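Local structure of DUF4785 domain-containing protein (Legionella pneumophila subsp. pneumophila, 4KH9) at residues A290-Y295 / A319-P324; K10-E15 / L351-Q356; M271-L276 / F283-D288. The protein is of unknown function but binds calcium ions and is built from three domains, the last two related to the beta sandwiches of the E-set clan. One frame throughout, in Å; residues are numbered along the deposited sequence.

How the contacts relate
All three contacts involve the C-terminal domain, where two beta sheets pack as a sandwich; contact 2 docks a loop near the N-terminus onto it. Contacts 1 and 3 are partly buried antiparallel hairpin pairings, one in each sheet: strand 281-289 of contact 3 is followed, after a short connection, by strand 293-302 of contact 1 in the other sheet. Contact 2 is buried, small and mainly polar, at the end of strand 345-353, the sheet neighbour of strand 293-302. It adjoins contact 1 through Ser293 OG and Asp353 OD1, and contact 3 where Leu351 packs on Val287. The principle is general: repeated backbone bonds build sheets, while an irregular loop is fixed by specific side-chain bonds.

Contact 1 of 3, residues A290-Y295 / A319-P324; sequences ATASRY and AQWLEP
Ser293 and Leu322 form an antiparallel hydrogen-bonded pair, and Tyr295 with Gln320 repeats the pattern two residues along. The short strands 293-295 and 319-322 approach to 4.7 Å between axes, with 151° between their directions; they are the open end of a beta hairpin, strands 293-302 and 312-322, within the larger sheet of the C-terminal E-set-like sandwich. Each of the two pairs makes two backbone hydrogen bonds, the shortest running from Leu322 N to Ser293 O at 2.8 Å. Between them Arg294 and Trp321 form the non-hydrogen-bonded pair. Just before strand 293-295 begins, the CA-H of Ala292 points at Leu322 O, with CA and O 3.2 Å apart.

Arg294 and Trp321 share one face of the sheet. With CG anti to the backbone N (chi1 176°), the indole of Trp321 swings back across the partner strand and lies over the Ser293 peptide, CE3 being 3.6 Å from Ser293 C, while its CZ2 reaches Ala292 CB at 3.8 Å. Arg22 adds a cation-pi contact to this indole. The extended chain of Arg294 carries its guanidinium along the hairpin until Gln320 N lies over one of its faces; NH1 is hydrogen-bonded to the backbone oxygens of Ser21 and Glu23.

On the other face, Tyr295 CD2 meets Leu322 CD1 at 3.7 Å, both side chains also resting against Val289 of strand 281-289, in the other sheet. The phenol then reaches back along its own segment, OH giving a hydrogen bond of 2.6 Å to Thr291 O in the carbonyl plane. Glu323 curls round so that OE1 touches Ala292 CB, and its OE2, met from above the carboxylate plane, takes an almost straight bond (173°) from Trp321 NE1 at 3.0 Å, in the plane of the indole.

Contact 2 of 3, residues K10-E15 / L351-Q356; sequences KAYECE and LIDYGQ
Tyr12 and Asp353 reach toward each other from opposite directions, ring and carboxylate planes turned 50° apart. Asp353 CG stands anti to the backbone N (chi1 178°), which carries the carboxylate out to the phenol. Tyr12 OH gives its hydrogen to Asp353 OD2 over 2.6 Å, arriving on the syn side but 26° out of the carboxylate plane. From the same face of that plane, and more steeply, comes Gln356 NE2, 3.0 Å from Asp353 OD2. Gln356 runs across Tyr12, its CD over one face of the ring near the rim and its CG 3.6 Å from Tyr12 OH. The amide's rotation is set at both ends, since OE1 accepts from Ile265 N.

Asp353 also heads an Asx turn where strand 345-353 ends: its OD1 accepts from Gly355 N at 2.8 Å, so one side chain both shapes the turn and receives the N-terminal loop. Ser267 OG and Ser293 OG are further partners of OD2 and OD1 respectively, and so many donors would probably favour the charged carboxylate. Beside the phenol, Cys14 SG, in a disulfide with Cys17, comes within 4.3 Å of Gly355 O. That oxygen accepts a hydrogen bond from Asn232 ND2.

Contact 3 of 3, residues M271-L276 / F283-D288; sequences MNVKKL and FVVTVD
Asn272 O is approached by several groups of the facing strand: Thr286 N donates to it at 2.9 Å in the carbonyl plane, the CA-H of Val285 points at it with CA 3.2 Å away, and Val285 CG1 presses close beside. Strands 268-278 and 281-289 form the beta hairpin to which this pairing belongs, in the smaller sheet of the sandwich. Lys274 and Val284, the hydrogen-bonded pair, exchange two backbone bonds, that from Val284 N to Lys274 O measuring 2.9 Å. Met271 N reaches Thr286 O from above the carbonyl plane, 35° out of it.

The flanking pairs, Val273 with Val285 and Lys275 with Phe283, are non-hydrogen-bonded and share one face. Val273 and Val285 lie side by side, their CG2 methyls 3.8 Å apart, and Val273 continues onto Leu349 of the opposing sheet. Lys275 CB lies 3.7 Å from Phe283 CE2, and the lysine amine departs to a salt bridge with Asp341; the Phe283 ring also meets that of Phe331.

The other face carries Val284, whose CG1 touches Leu276 CD2 at 3.7 Å. At the far end of the pairing, selenomethionine Met271 bends at its last torsion (chi3 65°), and its SE lies 3.9 Å from both Thr286 CG2 and Asp288 CB.

Asn272 N is buried with no partner in the model, probably a small energetic cost set against four backbone hydrogen bonds and apolar packing on both faces, the Val273, Val285 and Phe283 face being the buried one.

Contact 1 of 3, residues A290-Y295 / A319-P324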
ATOM      1  N   ALA A 290      21.726   8.572 -13.263  1.00 38.94           N
ATOM      2  CA  ALA A 290      22.400   8.982 -12.028  1.00 38.14           C
ATOM      3  C   ALA A 290      23.063   7.794 -11.340  1.00 42.92           C
ATOM      4  O   ALA A 290      24.096   7.974 -10.689  1.00 43.28           O
ATOM      5  CB  ALA A 290      21.393   9.638 -11.082  1.00 37.96           C
ATOM      6  N   THR A 291      22.457   6.587 -11.448  1.00 38.13           N
ATOM      7  CA  THR A 291      22.951   5.371 -10.787  1.00 38.49           C
ATOM      8  C   THR A 291      23.085   4.223 -11.789  1.00 42.41           C
ATOM      9  O   THR A 291      22.149   3.956 -12.540  1.00 41.55           O
ATOM     10  CB  THR A 291      22.010   4.989  -9.628  1.00 45.61           C
ATOM     11  OG1 THR A 291      22.177   5.937  -8.586  1.00 48.76           O
ATOM     12  CG2 THR A 291      22.269   3.599  -9.064  1.00 43.14           C
ATOM     13  N   ALA A 292      24.241   3.527 -11.753  1.00 38.27           N
ATOM     14  CA  ALA A 292      24.554   2.366 -12.581  1.00 38.09           C
ATOM     15  C   ALA A 292      23.541   1.249 -12.292  1.00 40.19           C
ATOM     16  O   ALA A 292      23.391   0.821 -11.142  1.00 39.98           O
ATOM     17  CB  ALA A 292      25.987   1.895 -12.309  1.00 38.63           C
ATOM     18  N   SER A 293      22.777   0.852 -13.312  1.00 35.47           N
ATOM     19  CA  SER A 293      21.739  -0.167 -13.136  1.00 33.15           C
ATOM     20  C   SER A 293      21.278  -0.673 -14.466  1.00 32.89           C
ATOM     21  O   SER A 293      21.728  -0.202 -15.506  1.00 31.82           O
ATOM     22  CB  SER A 293      20.549   0.415 -12.353  1.00 35.67           C
ATOM     23  OG  SER A 293      19.626  -0.582 -11.942  1.00 39.80           O
ATOM     24  N   ARG A 294      20.347  -1.621 -14.437  1.00 31.56           N
ATOM     25  CA  ARG A 294      19.705  -2.120 -15.648  1.00 31.09           C
ATOM     26  C   ARG A 294      18.399  -1.369 -15.834  1.00 31.75           C
ATOM     27  O   ARG A 294      17.557  -1.313 -14.934  1.00 29.36           O
ATOM     28  CB  ARG A 294      19.496  -3.640 -15.595  1.00 33.30           C
ATOM     29  CG  ARG A 294      18.934  -4.187 -16.898  1.00 34.34           C
ATOM     30  CD  ARG A 294      18.823  -5.695 -16.849  1.00 34.51           C
ATOM     31  NE  ARG A 294      18.381  -6.218 -18.138  1.00 34.18           N
ATOM     32  CZ  ARG A 294      19.133  -6.309 -19.230  1.00 39.26           C
ATOM     33  NH1 ARG A 294      20.387  -5.875 -19.223  1.00 33.37           N
ATOM     34  NH2 ARG A 294      18.624  -6.795 -20.350  1.00 33.08           N
ATOM     35  N   TYR A 295      18.229  -0.788 -17.013  1.00 28.50           N
ATOM     36  CA  TYR A 295      17.044  -0.003 -17.334  1.00 27.51           C
ATOM     37  C   TYR A 295      16.357  -0.529 -18.577  1.00 33.79           C
ATOM     38  O   TYR A 295      17.022  -1.037 -19.502  1.00 31.86           O
ATOM     39  CB  TYR A 295      17.426   1.468 -17.563  1.00 28.03           C
ATOM     40  CG  TYR A 295      18.003   2.151 -16.347  1.00 29.05           C
ATOM     41  CD1 TYR A 295      17.181   2.801 -15.432  1.00 30.11           C
ATOM     42  CD2 TYR A 295      19.375   2.192 -16.132  1.00 30.02           C
ATOM     43  CE1 TYR A 295      17.709   3.433 -14.303  1.00 30.51           C
ATOM     44  CE2 TYR A 295      19.917   2.844 -15.021  1.00 31.10           C
ATOM     45  CZ  TYR A 295      19.078   3.480 -14.117  1.00 36.60           C
ATOM     46  OH  TYR A 295      19.592   4.082 -12.990  1.00 33.65           O
ATOM     47  N   ALA A 319      16.188  -3.029 -23.250  1.00 33.74           N
ATOM     48  CA  ALA A 319      16.749  -3.208 -21.901  1.00 32.08           C
ATOM     49  C   ALA A 319      18.265  -3.354 -21.985  1.00 38.78           C
ATOM     50  O   ALA A 319      18.770  -4.143 -22.778  1.00 41.14           O
ATOM     51  CB  ALA A 319      16.123  -4.424 -21.221  1.00 32.20           C
ATOM     52  N   GLN A 320      18.995  -2.532 -21.230  1.00 36.66           N
ATOM     53  CA  GLN A 320      20.455  -2.571 -21.207  1.00 36.58           C
ATOM     54  C   GLN A 320      20.995  -2.060 -19.877  1.00 39.91           C
ATOM     55  O   GLN A 320      20.250  -1.484 -19.084  1.00 38.61           O
ATOM     56  CB  GLN A 320      21.079  -1.784 -22.381  1.00 38.57           C
ATOM     57  CG  GLN A 320      20.634  -0.348 -22.576  1.00 50.16           C
ATOM     58  CD  GLN A 320      21.134   0.139 -23.913  1.00 67.75           C
ATOM     59  OE1 GLN A 320      20.420   0.091 -24.928  1.00 64.98           O
ATOM     60  NE2 GLN A 320      22.384   0.575 -23.960  1.00 55.05           N
ATOM     61  N   TRP A 321      22.290  -2.326 -19.625  1.00 36.25           N
ATOM     62  CA  TRP A 321      23.003  -1.845 -18.449  1.00 35.73           C
ATOM     63  C   TRP A 321      23.483  -0.439 -18.739  1.00 40.82           C
ATOM     64  O   TRP A 321      24.105  -0.235 -19.793  1.00 40.47           O
ATOM     65  CB  TRP A 321      24.178  -2.756 -18.092  1.00 33.93           C
ATOM     66  CG  TRP A 321      24.983  -2.230 -16.942  1.00 33.82           C
ATOM     67  CD1 TRP A 321      26.100  -1.438 -17.000  1.00 36.81           C
ATOM     68  CD2 TRP A 321      24.707  -2.441 -15.548  1.00 32.82           C
ATOM     69  NE1 TRP A 321      26.527  -1.132 -15.726  1.00 35.76           N
ATOM     70  CE2 TRP A 321      25.692  -1.737 -14.816  1.00 36.53           C
ATOM     71  CE3 TRP A 321      23.760  -3.216 -14.850  1.00 33.43           C
ATOM     72  CZ2 TRP A 321      25.716  -1.726 -13.423  1.00 35.95           C
ATOM     73  CZ3 TRP A 321      23.787  -3.212 -13.469  1.00 35.31           C
ATOM     74  CH2 TRP A 321      24.769  -2.487 -12.764  1.00 36.35           C
ATOM     75  N   LEU A 322      23.200   0.534 -17.830  1.00 34.87           N
ATOM     76  CA  LEU A 322      23.633   1.912 -18.070  1.00 34.01           C
ATOM     77  C   LEU A 322      24.408   2.458 -16.871  1.00 39.78           C
ATOM     78  O   LEU A 322      23.923   2.420 -15.744  1.00 38.23           O
ATOM     79  CB  LEU A 322      22.434   2.847 -18.393  1.00 32.57           C
ATOM     80  CG  LEU A 322      21.555   2.512 -19.613  1.00 35.30           C
ATOM     81  CD1 LEU A 322      20.258   3.295 -19.587  1.00 33.68           C
ATOM     82  CD2 LEU A 322      22.291   2.729 -20.934  1.00 38.60           C
ATOM     83  N   GLU A 323      25.608   2.981 -17.124  1.00 39.46           N
ATOM     84  CA  GLU A 323      26.429   3.618 -16.092  1.00 38.97           C
ATOM     85  C   GLU A 323      25.958   5.063 -15.918  1.00 44.25           C
ATOM     86  O   GLU A 323      25.305   5.576 -16.846  1.00 42.33           O
ATOM     87  CB  GLU A 323      27.927   3.571 -16.493  1.00 40.62           C
ATOM     88  CG  GLU A 323      28.581   2.203 -16.407  1.00 47.07           C
ATOM     89  CD  GLU A 323      28.838   1.679 -15.008  1.00 56.21           C
ATOM     90  OE1 GLU A 323      29.051   2.499 -14.086  1.00 57.95           O
ATOM     91  OE2 GLU A 323      28.882   0.440 -14.848  1.00 53.35           O
ATOM     92  N   PRO A 324      26.304   5.784 -14.807  1.00 42.09           N
ATOM     93  CA  PRO A 324      25.906   7.205 -14.708  1.00 40.83           C
ATOM     94  C   PRO A 324      26.398   8.023 -15.917  1.00 43.69           C
ATOM     95  O   PRO A 324      27.489   7.779 -16.424  1.00 43.58           O
ATOM     96  CB  PRO A 324      26.575   7.664 -13.419  1.00 42.43           C
ATOM     97  CG  PRO A 324      26.761   6.418 -12.623  1.00 46.96           C
ATOM     98  CD  PRO A 324      27.080   5.364 -13.618  1.00 43.18           C
TER

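Contact 2 of 3, residues K10-E15 / L351-Q356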
ATOM      1  N   LYS A  10      18.178  11.572  -9.479  1.00 40.56           N
ATOM      2  CA  LYS A  10      18.633  11.387  -8.111  1.00 40.03           C
ATOM      3  C   LYS A  10      19.333  10.025  -8.014  1.00 44.72           C
ATOM      4  O   LYS A  10      18.808   9.018  -8.490  1.00 43.93           O
ATOM      5  CB  LYS A  10      17.418  11.506  -7.146  1.00 40.71           C
ATOM      6  CG  LYS A  10      17.685  11.170  -5.677  1.00 43.18           C
ATOM      7  CD  LYS A  10      18.421  12.231  -4.901  1.00 44.53           C
ATOM      8  CE  LYS A  10      18.418  11.835  -3.451  1.00 42.98           C
ATOM      9  NZ  LYS A  10      19.404  12.600  -2.665  1.00 56.24           N
ATOM     10  N   ALA A  11      20.535  10.007  -7.451  1.00 41.01           N
ATOM     11  CA  ALA A  11      21.276   8.756  -7.275  1.00 40.09           C
ATOM     12  C   ALA A  11      20.797   8.028  -6.014  1.00 43.41           C
ATOM     13  O   ALA A  11      20.256   8.658  -5.101  1.00 42.44           O
ATOM     14  CB  ALA A  11      22.776   9.035  -7.191  1.00 40.95           C
ATOM     15  N   TYR A  12      20.973   6.697  -5.981  1.00 39.88           N
ATOM     16  CA  TYR A  12      20.660   5.875  -4.818  1.00 38.92           C
ATOM     17  C   TYR A  12      21.742   4.792  -4.678  1.00 46.77           C
ATOM     18  O   TYR A  12      22.419   4.452  -5.651  1.00 45.52           O
ATOM     19  CB  TYR A  12      19.241   5.281  -4.878  1.00 38.00           C
ATOM     20  CG  TYR A  12      19.021   4.208  -5.922  1.00 39.15           C
ATOM     21  CD1 TYR A  12      18.772   4.543  -7.249  1.00 40.95           C
ATOM     22  CD2 TYR A  12      18.982   2.859  -5.569  1.00 39.52           C
ATOM     23  CE1 TYR A  12      18.555   3.561  -8.214  1.00 41.03           C
ATOM     24  CE2 TYR A  12      18.724   1.869  -6.521  1.00 40.25           C
ATOM     25  CZ  TYR A  12      18.512   2.227  -7.846  1.00 45.69           C
ATOM     26  OH  TYR A  12      18.280   1.272  -8.811  1.00 44.21           O
ATOM     27  N   GLU A  13      21.946   4.315  -3.446  1.00 48.39           N
ATOM     28  CA  GLU A  13      22.896   3.253  -3.132  1.00 50.60           C
ATOM     29  C   GLU A  13      22.173   1.950  -3.352  1.00 55.71           C
ATOM     30  O   GLU A  13      21.186   1.674  -2.676  1.00 54.87           O
ATOM     31  CB  GLU A  13      23.466   3.382  -1.695  1.00 52.53           C
ATOM     32  CG  GLU A  13      24.283   4.647  -1.448  1.00 64.31           C
ATOM     33  CD  GLU A  13      24.938   4.763  -0.081  1.00 94.53           C
ATOM     34  OE1 GLU A  13      25.402   3.730   0.458  1.00 98.73           O
ATOM     35  OE2 GLU A  13      25.037   5.904   0.427  1.00 83.59           O
ATOM     36  N   CYS A  14      22.608   1.194  -4.359  1.00 54.98           N
ATOM     37  CA  CYS A  14      21.974  -0.054  -4.746  1.00 56.02           C
ATOM     38  C   CYS A  14      22.866  -1.228  -4.437  1.00 60.87           C
ATOM     39  O   CYS A  14      24.022  -1.253  -4.863  1.00 61.38           O
ATOM     40  CB  CYS A  14      21.609  -0.021  -6.222  1.00 56.90           C
ATOM     41  SG  CYS A  14      20.421  -1.295  -6.704  1.00 60.92           S
ATOM     42  N   GLU A  15      22.321  -2.207  -3.698  1.00 57.54           N
ATOM     43  CA  GLU A  15      23.036  -3.421  -3.281  1.00 57.19           C
ATOM     44  C   GLU A  15      22.877  -4.547  -4.294  1.00 58.46           C
ATOM     45  O   GLU A  15      23.820  -5.311  -4.492  1.00 59.62           O
ATOM     46  CB  GLU A  15      22.564  -3.905  -1.886  1.00 58.62           C
ATOM     47  CG  GLU A  15      21.065  -4.148  -1.746  1.00 69.43           C
ATOM     48  CD  GLU A  15      20.562  -4.651  -0.406  1.00 98.56           C
ATOM     49  OE1 GLU A  15      21.322  -4.603   0.590  1.00102.36           O
ATOM     50  OE2 GLU A  15      19.380  -5.056  -0.345  1.00 94.62           O
ATOM     51  N   LEU A 351      10.336   4.387 -18.644  1.00 32.48           N
ATOM     52  CA  LEU A 351      11.667   3.901 -18.340  1.00 31.55           C
ATOM     53  C   LEU A 351      11.630   3.189 -16.986  1.00 33.73           C
ATOM     54  O   LEU A 351      11.201   3.772 -15.996  1.00 32.98           O
ATOM     55  CB  LEU A 351      12.700   5.048 -18.374  1.00 31.39           C
ATOM     56  CG  LEU A 351      14.168   4.642 -18.188  1.00 35.86           C
ATOM     57  CD1 LEU A 351      14.711   3.956 -19.431  1.00 34.38           C
ATOM     58  CD2 LEU A 351      15.009   5.859 -17.911  1.00 42.61           C
ATOM     59  N   ILE A 352      12.010   1.902 -16.978  1.00 30.39           N
ATOM     60  CA  ILE A 352      11.987   1.054 -15.782  1.00 29.83           C
ATOM     61  C   ILE A 352      13.398   0.878 -15.265  1.00 33.13           C
ATOM     62  O   ILE A 352      14.299   0.627 -16.054  1.00 34.47           O
ATOM     63  CB  ILE A 352      11.323  -0.346 -16.065  1.00 32.42           C
ATOM     64  CG1 ILE A 352       9.872  -0.187 -16.554  1.00 34.51           C
ATOM     65  CG2 ILE A 352      11.349  -1.264 -14.808  1.00 32.37           C
ATOM     66  CD1 ILE A 352       9.229  -1.423 -17.154  1.00 38.52           C
ATOM     67  N   ASP A 353      13.562   0.921 -13.958  1.00 29.82           N
ATOM     68  CA  ASP A 353      14.822   0.625 -13.276  1.00 29.64           C
ATOM     69  C   ASP A 353      14.648  -0.741 -12.654  1.00 32.90           C
ATOM     70  O   ASP A 353      13.901  -0.858 -11.693  1.00 30.98           O
ATOM     71  CB  ASP A 353      15.172   1.711 -12.234  1.00 30.07           C
ATOM     72  CG  ASP A 353      16.440   1.484 -11.424  1.00 35.37           C
ATOM     73  OD1 ASP A 353      17.046   0.388 -11.542  1.00 36.41           O
ATOM     74  OD2 ASP A 353      16.855   2.413 -10.711  1.00 38.82           O
ATOM     75  N   TYR A 354      15.348  -1.775 -13.166  1.00 32.50           N
ATOM     76  CA  TYR A 354      15.216  -3.129 -12.627  1.00 33.75           C
ATOM     77  C   TYR A 354      15.860  -3.275 -11.259  1.00 38.68           C
ATOM     78  O   TYR A 354      15.539  -4.234 -10.553  1.00 38.36           O
ATOM     79  CB  TYR A 354      15.787  -4.165 -13.581  1.00 36.44           C
ATOM     80  CG  TYR A 354      14.884  -4.400 -14.771  1.00 39.85           C
ATOM     81  CD1 TYR A 354      13.718  -5.142 -14.646  1.00 43.00           C
ATOM     82  CD2 TYR A 354      15.230  -3.938 -16.032  1.00 41.97           C
ATOM     83  CE1 TYR A 354      12.907  -5.406 -15.744  1.00 46.45           C
ATOM     84  CE2 TYR A 354      14.435  -4.207 -17.142  1.00 44.60           C
ATOM     85  CZ  TYR A 354      13.259  -4.922 -16.991  1.00 53.87           C
ATOM     86  OH  TYR A 354      12.457  -5.181 -18.074  1.00 53.89           O
ATOM     87  N   GLY A 355      16.715  -2.316 -10.873  1.00 34.75           N
ATOM     88  CA  GLY A 355      17.304  -2.296  -9.538  1.00 34.58           C
ATOM     89  C   GLY A 355      16.246  -1.967  -8.502  1.00 39.17           C
ATOM     90  O   GLY A 355      16.316  -2.428  -7.367  1.00 40.89           O
ATOM     91  N   GLN A 356      15.236  -1.183  -8.905  1.00 34.34           N
ATOM     92  CA  GLN A 356      14.127  -0.759  -8.055  1.00 32.85           C
ATOM     93  C   GLN A 356      12.863  -1.536  -8.345  1.00 39.12           C
ATOM     94  O   GLN A 356      11.987  -1.596  -7.485  1.00 40.46           O
ATOM     95  CB  GLN A 356      13.840   0.736  -8.265  1.00 32.59           C
ATOM     96  CG  GLN A 356      14.875   1.660  -7.638  1.00 37.67           C
ATOM     97  CD  GLN A 356      14.436   3.082  -7.780  1.00 43.72           C
ATOM     98  OE1 GLN A 356      13.560   3.556  -7.061  1.00 39.41           O
ATOM     99  NE2 GLN A 356      14.977   3.775  -8.762  1.00 31.05           N
TER

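Contact 3 of 3, residues M271-L276 / F283-D288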
HETATM    1  N   MSE A 271      15.014  12.505 -22.086  1.00 42.14           N
HETATM    2  CA  MSE A 271      15.111  13.936 -22.410  1.00 44.44           C
HETATM    3  C   MSE A 271      14.577  14.305 -23.804  1.00 49.33           C
HETATM    4  O   MSE A 271      13.790  15.239 -23.919  1.00 51.06           O
HETATM    5  CB  MSE A 271      16.568  14.397 -22.300  1.00 48.13           C
HETATM    6  CG  MSE A 271      17.142  14.253 -20.896  1.00 57.70           C
HETATM    7 SE   MSE A 271      19.058  14.557 -20.855  0.75 69.85          SE
HETATM    8  CE  MSE A 271      19.079  16.503 -21.373  1.00 67.54           C
ATOM      9  N   ASN A 272      15.035  13.628 -24.852  1.00 44.96           N
ATOM     10  CA  ASN A 272      14.654  13.941 -26.235  1.00 46.23           C
ATOM     11  C   ASN A 272      14.353  12.676 -26.999  1.00 49.65           C
ATOM     12  O   ASN A 272      15.083  11.710 -26.835  1.00 49.46           O
ATOM     13  CB  ASN A 272      15.792  14.704 -26.959  1.00 47.96           C
ATOM     14  CG  ASN A 272      16.197  16.024 -26.349  1.00 77.93           C
ATOM     15  OD1 ASN A 272      15.682  17.096 -26.720  1.00 78.21           O
ATOM     16  ND2 ASN A 272      17.193  15.989 -25.463  1.00 59.98           N
ATOM     17  N   VAL A 273      13.319  12.677 -27.851  1.00 44.75           N
ATOM     18  CA  VAL A 273      12.985  11.508 -28.661  1.00 43.70           C
ATOM     19  C   VAL A 273      12.885  11.973 -30.122  1.00 48.32           C
ATOM     20  O   VAL A 273      12.334  13.036 -30.413  1.00 47.96           O
ATOM     21  CB  VAL A 273      11.737  10.718 -28.163  1.00 47.05           C
ATOM     22  CG1 VAL A 273      10.505  11.599 -28.009  1.00 47.43           C
ATOM     23  CG2 VAL A 273      11.442   9.501 -29.034  1.00 47.00           C
ATOM     24  N   LYS A 274      13.502  11.209 -31.021  1.00 45.81           N
ATOM     25  CA  LYS A 274      13.501  11.502 -32.452  1.00 47.40           C
ATOM     26  C   LYS A 274      13.343  10.192 -33.220  1.00 52.90           C
ATOM     27  O   LYS A 274      13.720   9.126 -32.725  1.00 50.99           O
ATOM     28  CB  LYS A 274      14.802  12.248 -32.849  1.00 49.61           C
ATOM     29  CG  LYS A 274      14.858  12.766 -34.284  1.00 80.55           C
ATOM     30  CD  LYS A 274      16.287  13.125 -34.717  1.00 94.33           C
ATOM     31  CE  LYS A 274      16.371  13.624 -36.146  1.00102.17           C
ATOM     32  NZ  LYS A 274      15.776  14.978 -36.316  1.00109.56           N
ATOM     33  N   LYS A 275      12.756  10.277 -34.409  1.00 52.67           N
ATOM     34  CA  LYS A 275      12.603   9.151 -35.329  1.00 53.54           C
ATOM     35  C   LYS A 275      13.894   9.098 -36.135  1.00 59.10           C
ATOM     36  O   LYS A 275      14.312  10.114 -36.696  1.00 58.58           O
ATOM     37  CB  LYS A 275      11.339   9.319 -36.191  1.00 56.34           C
ATOM     38  CG  LYS A 275      11.058   8.188 -37.166  1.00 63.85           C
ATOM     39  CD  LYS A 275       9.821   8.523 -38.005  1.00 71.63           C
ATOM     40  CE  LYS A 275       9.922   7.960 -39.401  1.00 77.46           C
ATOM     41  NZ  LYS A 275       8.766   8.344 -40.253  1.00 80.30           N
ATOM     42  N   LEU A 276      14.584   7.951 -36.076  1.00 57.55           N
ATOM     43  CA  LEU A 276      15.876   7.723 -36.732  1.00 58.50           C
ATOM     44  C   LEU A 276      15.670   7.214 -38.156  1.00 63.82           C
ATOM     45  O   LEU A 276      16.355   7.683 -39.070  1.00 64.20           O
ATOM     46  CB  LEU A 276      16.704   6.707 -35.894  1.00 57.67           C
ATOM     47  CG  LEU A 276      18.212   6.579 -36.163  1.00 62.32           C
ATOM     48  CD1 LEU A 276      18.981   7.806 -35.689  1.00 62.25           C
ATOM     49  CD2 LEU A 276      18.782   5.364 -35.455  1.00 62.07           C
ATOM     50  N   PHE A 283      13.456   4.573 -33.431  1.00 41.05           N
ATOM     51  CA  PHE A 283      13.504   5.804 -32.653  1.00 39.79           C
ATOM     52  C   PHE A 283      14.697   5.785 -31.747  1.00 43.02           C
ATOM     53  O   PHE A 283      15.168   4.710 -31.381  1.00 42.41           O
ATOM     54  CB  PHE A 283      12.216   5.995 -31.827  1.00 40.45           C
ATOM     55  CG  PHE A 283      10.951   6.006 -32.640  1.00 42.65           C
ATOM     56  CD1 PHE A 283      10.303   4.816 -32.968  1.00 45.53           C
ATOM     57  CD2 PHE A 283      10.426   7.200 -33.123  1.00 45.68           C
ATOM     58  CE1 PHE A 283       9.173   4.821 -33.780  1.00 47.16           C
ATOM     59  CE2 PHE A 283       9.281   7.203 -33.924  1.00 49.10           C
ATOM     60  CZ  PHE A 283       8.665   6.012 -34.245  1.00 47.22           C
ATOM     61  N   VAL A 284      15.195   6.973 -31.396  1.00 39.76           N
ATOM     62  CA  VAL A 284      16.322   7.145 -30.484  1.00 39.21           C
ATOM     63  C   VAL A 284      15.903   8.117 -29.371  1.00 41.67           C
ATOM     64  O   VAL A 284      15.307   9.156 -29.644  1.00 41.41           O
ATOM     65  CB  VAL A 284      17.661   7.569 -31.156  1.00 44.12           C
ATOM     66  CG1 VAL A 284      18.313   6.402 -31.890  1.00 44.36           C
ATOM     67  CG2 VAL A 284      17.504   8.774 -32.075  1.00 44.67           C
ATOM     68  N   VAL A 285      16.194   7.764 -28.126  1.00 38.67           N
ATOM     69  CA  VAL A 285      15.845   8.597 -26.969  1.00 38.93           C
ATOM     70  C   VAL A 285      17.100   8.867 -26.166  1.00 41.05           C
ATOM     71  O   VAL A 285      17.833   7.922 -25.859  1.00 40.59           O
ATOM     72  CB  VAL A 285      14.741   7.972 -26.059  1.00 44.59           C
ATOM     73  CG1 VAL A 285      14.147   9.010 -25.095  1.00 44.74           C
ATOM     74  CG2 VAL A 285      13.632   7.337 -26.869  1.00 45.27           C
ATOM     75  N   THR A 286      17.311  10.129 -25.753  1.00 36.21           N
ATOM     76  CA  THR A 286      18.425  10.489 -24.873  1.00 36.30           C
ATOM     77  C   THR A 286      17.979  10.186 -23.424  1.00 40.63           C
ATOM     78  O   THR A 286      16.820  10.426 -23.061  1.00 40.09           O
ATOM     79  CB  THR A 286      18.853  11.954 -25.103  1.00 46.13           C
ATOM     80  OG1 THR A 286      19.413  12.079 -26.408  1.00 47.09           O
ATOM     81  CG2 THR A 286      19.855  12.450 -24.080  1.00 48.08           C
ATOM     82  N   VAL A 287      18.890   9.635 -22.615  1.00 37.67           N
ATOM     83  CA  VAL A 287      18.635   9.257 -21.222  1.00 36.71           C
ATOM     84  C   VAL A 287      19.759   9.813 -20.335  1.00 41.20           C
ATOM     85  O   VAL A 287      20.926   9.648 -20.656  1.00 40.66           O
ATOM     86  CB  VAL A 287      18.505   7.702 -21.053  1.00 39.66           C
ATOM     87  CG1 VAL A 287      18.041   7.315 -19.654  1.00 37.88           C
ATOM     88  CG2 VAL A 287      17.605   7.067 -22.109  1.00 40.32           C
ATOM     89  N   ASP A 288      19.399  10.452 -19.227  1.00 39.95           N
ATOM     90  CA  ASP A 288      20.332  10.936 -18.214  1.00 40.73           C
ATOM     91  C   ASP A 288      20.254   9.942 -17.029  1.00 40.84           C
ATOM     92  O   ASP A 288      19.177   9.725 -16.501  1.00 40.21           O
ATOM     93  CB  ASP A 288      20.017  12.393 -17.802  1.00 43.82           C
ATOM     94  CG  ASP A 288      21.047  13.015 -16.863  1.00 61.65           C
ATOM     95  OD1 ASP A 288      22.246  12.653 -16.964  1.00 64.16           O
ATOM     96  OD2 ASP A 288      20.664  13.895 -16.063  1.00 71.08           O
TER